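Local coordinates for pyridoxal kinase (Lactobacillus plantarum, PDB 3H74), which probably catalyses the ATP-dependent phosphorylation of pyridoxal to pyridoxal 5'-phosphate, as a kinase of the ribokinase clan, at residues Ile18-Ala23 with Ala36-Leu41; Leu24-Ala29 with Leu217-Ala222. One frame throughout, in Å; residues are numbered along the deposited sequence. Where two conformers were deposited one is given.

Interaction 1 of 2, residues Ile18-Ala23 with Ala36-Leu41; sequences ISLSSA and ALPTSL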
loop_
_atom_site.group_PDB
_atom_site.type_symbol
_atom_site.label_atom_id
_atom_site.label_comp_id
_atom_site.label_asym_id
_atom_site.label_seq_id
_atom_site.Cartn_x
_atom_site.Cartn_y
_atom_site.Cartn_z
ATOM N N ILE A 18 -7.593 1.287 9.992
ATOM C CA ILE A 18 -6.486 1.212 9.046
ATOM C C ILE A 18 -6.810 0.177 7.970
ATOM O O ILE A 18 -7.928 -0.337 7.916
ATOM C CB ILE A 18 -5.121 0.925 9.754
ATOM C CG1 ILE A 18 -5.101 -0.458 10.421
ATOM C CG2 ILE A 18 -4.783 2.021 10.780
ATOM C CD1 ILE A 18 -3.693 -0.970 10.755
ATOM N N SER A 19 -5.840 -0.072 7.100
ATOM C CA SER A 19 -5.876 -1.173 6.126
ATOM C C SER A 19 -7.238 -1.326 5.429
ATOM O O SER A 19 -7.749 -0.358 4.868
ATOM C CB SER A 19 -5.326 -2.465 6.750
ATOM O OG SER A 19 -6.014 -2.817 7.934
ATOM N N LEU A 20 -7.843 -2.513 5.453
ATOM C CA LEU A 20 -9.051 -2.737 4.672
ATOM C C LEU A 20 -10.207 -1.847 5.104
ATOM O O LEU A 20 -11.011 -1.417 4.280
ATOM C CB LEU A 20 -9.457 -4.201 4.733
ATOM C CG LEU A 20 -10.292 -4.769 3.591
ATOM C CD1 LEU A 20 -9.685 -4.475 2.218
ATOM C CD2 LEU A 20 -10.405 -6.271 3.805
ATOM N N SER A 21 -10.289 -1.554 6.407
ATOM C CA SER A 21 -11.348 -0.676 6.918
ATOM C C SER A 21 -11.280 0.742 6.346
ATOM O O SER A 21 -12.297 1.437 6.290
ATOM C CB SER A 21 -11.327 -0.613 8.443
ATOM O OG SER A 21 -10.373 0.311 8.908
ATOM N N SER A 22 -10.095 1.182 5.940
ATOM C CA SER A 22 -9.981 2.491 5.303
ATOM C C SER A 22 -9.955 2.393 3.779
ATOM O O SER A 22 -10.465 3.279 3.097
ATOM C CB SER A 22 -8.787 3.277 5.841
ATOM O OG SER A 22 -7.592 2.556 5.664
ATOM N N ALA A 23 -9.393 1.311 3.236
ATOM C CA ALA A 23 -9.386 1.130 1.789
ATOM C C ALA A 23 -10.798 0.973 1.227
ATOM O O ALA A 23 -11.093 1.493 0.150
ATOM C CB ALA A 23 -8.522 -0.048 1.400
ATOM N N ALA A 36 -13.117 -7.049 -1.284
ATOM C CA ALA A 36 -12.381 -6.747 -0.055
ATOM C C ALA A 36 -11.944 -8.048 0.605
ATOM O O ALA A 36 -12.733 -8.695 1.295
ATOM C CB ALA A 36 -13.254 -5.917 0.890
ATOM N N LEU A 37 -10.691 -8.422 0.378
ATOM C CA LEU A 37 -10.188 -9.723 0.797
ATOM C C LEU A 37 -9.214 -9.629 1.974
ATOM O O LEU A 37 -8.055 -9.248 1.795
ATOM C CB LEU A 37 -9.497 -10.406 -0.381
ATOM C CG LEU A 37 -8.940 -11.798 -0.090
ATOM C CD1 LEU A 37 -10.056 -12.748 0.287
ATOM C CD2 LEU A 37 -8.154 -12.343 -1.275
ATOM N N PRO A 38 -9.664 -9.992 3.187
ATOM C CA PRO A 38 -8.717 -10.018 4.301
ATOM C C PRO A 38 -7.627 -11.070 4.108
ATOM O O PRO A 38 -7.927 -12.219 3.780
ATOM C CB PRO A 38 -9.601 -10.384 5.508
ATOM C CG PRO A 38 -11.003 -9.974 5.093
ATOM C CD PRO A 38 -11.032 -10.320 3.626
ATOM N N THR A 39 -6.379 -10.672 4.327
ATOM C CA THR A 39 -5.262 -11.612 4.352
ATOM C C THR A 39 -5.039 -12.125 5.775
ATOM O O THR A 39 -4.385 -13.152 5.976
ATOM C CB THR A 39 -3.983 -10.946 3.839
ATOM O OG1 THR A 39 -3.810 -9.727 4.558
ATOM C CG2 THR A 39 -4.075 -10.630 2.355
ATOM N N SER A 40 -5.588 -11.385 6.739
ATOM C CA SER A 40 -5.523 -11.668 8.169
ATOM C C SER A 40 -6.735 -10.947 8.752
ATOM O O SER A 40 -7.126 -9.896 8.234
ATOM C CB SER A 40 -4.232 -11.103 8.774
ATOM O OG SER A 40 -4.136 -11.383 10.167
ATOM N N LEU A 41 -7.337 -11.507 9.803
ATOM C CA LEU A 41 -8.497 -10.896 10.442
ATOM C C LEU A 41 -8.183 -10.741 11.929
ATOM O O LEU A 41 -7.875 -11.732 12.607
ATOM C CB LEU A 41 -9.730 -11.773 10.227
ATOM C CG LEU A 41 -11.037 -11.281 10.840
ATOM C CD1 LEU A 41 -11.459 -9.884 10.363
ATOM C CD2 LEU A 41 -12.131 -12.303 10.557
#

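Interaction 2 of 2, residues Leu24-Ala29 with Leu217-Ala222; sequences LPVLTA and LAAVIA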
loop_
_atom_site.group_PDB
_atom_site.type_symbol
_atom_site.label_atom_id
_atom_site.label_comp_id
_atom_site.label_asym_id
_atom_site.label_seq_id
_atom_site.Cartn_x
_atom_site.Cartn_y
_atom_site.Cartn_z
ATOM N N LEU A 24 -11.668 0.265 1.944
ATOM C CA LEU A 24 -13.032 0.052 1.469
ATOM C C LEU A 24 -13.791 1.358 1.233
ATOM O O LEU A 24 -14.304 1.575 0.131
ATOM C CB LEU A 24 -13.816 -0.891 2.396
ATOM C CG LEU A 24 -14.135 -2.273 1.830
ATOM C CD1 LEU A 24 -14.663 -3.168 2.933
ATOM C CD2 LEU A 24 -15.133 -2.191 0.668
ATOM N N PRO A 25 -13.902 2.222 2.259
ATOM C CA PRO A 25 -14.567 3.506 2.027
ATOM C C PRO A 25 -13.918 4.345 0.919
ATOM O O PRO A 25 -14.624 4.895 0.072
ATOM C CB PRO A 25 -14.465 4.207 3.395
ATOM C CG PRO A 25 -14.393 3.070 4.375
ATOM C CD PRO A 25 -13.533 2.059 3.677
ATOM N N VAL A 26 -12.592 4.431 0.904
ATOM C CA VAL A 26 -11.904 5.260 -0.069
ATOM C C VAL A 26 -12.164 4.789 -1.504
ATOM O O VAL A 26 -12.549 5.576 -2.372
ATOM C CB VAL A 26 -10.394 5.320 0.252
ATOM C CG1 VAL A 26 -9.597 5.918 -0.907
ATOM C CG2 VAL A 26 -10.158 6.122 1.531
ATOM N N LEU A 27 -11.973 3.499 -1.756
ATOM C CA LEU A 27 -12.106 2.987 -3.109
ATOM C C LEU A 27 -13.565 2.899 -3.552
ATOM O O LEU A 27 -13.874 3.109 -4.719
ATOM C CB LEU A 27 -11.350 1.668 -3.258
ATOM C CG LEU A 27 -9.825 1.879 -3.249
ATOM C CD1 LEU A 27 -9.105 0.586 -2.898
ATOM C CD2 LEU A 27 -9.321 2.450 -4.571
ATOM N N THR A 28 -14.465 2.632 -2.619
ATOM C CA THR A 28 -15.894 2.711 -2.924
ATOM C C THR A 28 -16.251 4.137 -3.355
ATOM O O THR A 28 -16.930 4.330 -4.369
ATOM C CB THR A 28 -16.737 2.264 -1.722
ATOM O OG1 THR A 28 -16.431 0.900 -1.424
ATOM C CG2 THR A 28 -18.232 2.370 -2.015
ATOM N N ALA A 29 -15.770 5.137 -2.621
ATOM C CA ALA A 29 -16.055 6.527 -2.980
ATOM C C ALA A 29 -15.495 6.868 -4.352
ATOM O O ALA A 29 -16.061 7.686 -5.074
ATOM C CB ALA A 29 -15.507 7.473 -1.923
ATOM N N LEU A 217 -2.520 6.017 1.580
ATOM C CA LEU A 217 -1.753 6.437 0.413
ATOM C C LEU A 217 -1.849 5.420 -0.717
ATOM O O LEU A 217 -2.103 5.782 -1.874
ATOM C CB LEU A 217 -0.290 6.662 0.787
ATOM C CG LEU A 217 0.604 7.207 -0.336
ATOM C CD1 LEU A 217 0.313 8.665 -0.660
ATOM C CD2 LEU A 217 2.072 7.040 0.032
ATOM N N ALA A 218 -1.653 4.145 -0.381
ATOM C CA ALA A 218 -1.695 3.099 -1.389
ATOM C C ALA A 218 -3.068 2.996 -2.040
ATOM O O ALA A 218 -3.170 2.839 -3.252
ATOM C CB ALA A 218 -1.285 1.777 -0.804
ATOM N N ALA A 219 -4.129 3.078 -1.235
ATOM C CA ALA A 219 -5.485 3.021 -1.773
ATOM C C ALA A 219 -5.745 4.182 -2.731
ATOM O O ALA A 219 -6.320 3.996 -3.798
ATOM C CB ALA A 219 -6.525 2.988 -0.649
ATOM N N VAL A 220 -5.328 5.383 -2.338
ATOM C CA VAL A 220 -5.524 6.561 -3.186
ATOM C C VAL A 220 -4.747 6.448 -4.496
ATOM O O VAL A 220 -5.280 6.722 -5.568
ATOM C CB VAL A 220 -5.182 7.866 -2.434
ATOM C CG1 VAL A 220 -5.137 9.040 -3.376
ATOM C CG2 VAL A 220 -6.198 8.109 -1.324
ATOM N N ILE A 221 -3.494 6.025 -4.401
ATOM C CA ILE A 221 -2.675 5.858 -5.601
ATOM C C ILE A 221 -3.279 4.820 -6.552
ATOM O O ILE A 221 -3.444 5.083 -7.753
ATOM C CB ILE A 221 -1.218 5.516 -5.229
ATOM C CG1 ILE A 221 -0.533 6.739 -4.609
ATOM C CG2 ILE A 221 -0.432 4.993 -6.446
ATOM C CD1 ILE A 221 0.841 6.481 -4.022
ATOM N N ALA A 222 -3.653 3.656 -6.017
ATOM C CA ALA A 222 -4.272 2.629 -6.841
ATOM C C ALA A 222 -5.564 3.142 -7.456
ATOM O O ALA A 222 -5.820 2.902 -8.643
ATOM C CB ALA A 222 -4.522 1.371 -6.041
#

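Interaction 1 of 2, residues Ile18-Ala23 with Ala36-Leu41
Leu20 lays its forked end over the backbone of the strand at Ala36, Leu37 and Pro38. Both methyls reach the Ala36 methyl, with Leu20 CD1 and Ala36 CB 4.1 Å apart. CD2 also settles over the peptide leading into the proline, with Leu20 CD2 3.8 Å from Pro38 N and 4.0 Å from Pro38 CG. Because CG stands anti to the backbone N (chi1 -155°), the fork reaches out from the helix to the strand. Residue types fit: a small alanine admits the branched leucine, and a proline nitrogen, having no hydrogen, can be covered by a methyl at no polar cost. Leu37 directs its CB away from Leu20, and its side chain packs on helix 61-70. Cut back to an alanine, Leu20 would probably leave a gap above the Leu37–Pro38 peptide and strip the Ala36 methyl of this apolar cover. Within 18-23, Ser21 OG donates to Ile18 O (2.7 Å) in the carbonyl plane, on a lone pair, while Ser19 OG is hydrogen-bonded to Asp11. With 19-23 and 36-38 running antiparallel, 173° between their directions, this is the packing of a beta-alpha-beta crossover, here strand 4-13, helix 19-29 and strand 32-42 of the ribokinase-like fold.

Interaction 2 of 2, residues Leu24-Ala29 with Leu217-Ala222
Helices 24-29 and 217-222 run almost parallel, their axes 9.5 Å apart at closest approach and crossing at -16°, with Leu27 and Ala219 the nearest pair of CA atoms. In this ribokinase-like alpha/beta fold they are neighbouring helices on one face of the central sheet, and the contact between them is buried and apolar. Ala219 points its methyl at the partner helix, where a small residue suits the place because two larger side chains converge on it. Leu27 CD1 reaches Ala219 CB at 4.2 Å, and Val26 CG1 comes to 4.3 Å from the same methyl. Leucine suits its position because CB does not aim straight at the other helix, yet with CG anti to the carbonyl carbon (chi1 -72°) the longer chain carries both methyls to Ala219. Beneath it, Met6 and Val8 of strand 4-13 join Leu27 to the sheet. Val26 instead points toward the partner and needs only a short beta-branched side chain. It crosses Val220 at about a right angle, with Val26 CG1 and Val220 CG2 4.1 Å apart, and also touches Leu266 and Ile270 of helix 264-274. Val220 in turn packs on Ala238 and Trp241 of helix 231-251. The shortest approach between the two helices is made by the other leucine methyl, Leu27 CD2, 3.5 Å from the carbonyl oxygen Ala219 O.

From the N terminus the chain leaves strand 4-13, enters helix 19-29 through 18-23, continues as 24-29 and returns in strand 32-42, where interaction 1 closes a short loop of 12 intervening residues. Interaction 2 closes a far longer one, with 187 residues between 24-29 and 217-222. Since 24-29 falls between the segments of interaction 1, the two closures cross. Helix 19-29 is thus shared by both contacts, and packs on strand 32-42 and on helix 213-226 along its length. The contacts also meet directly, Leu24 CD1 lying 3.7 Å from Ala36 CB and Ala23 CB 4.2 Å from Ala219 CB, joining the early crossover unit to helix 213-226.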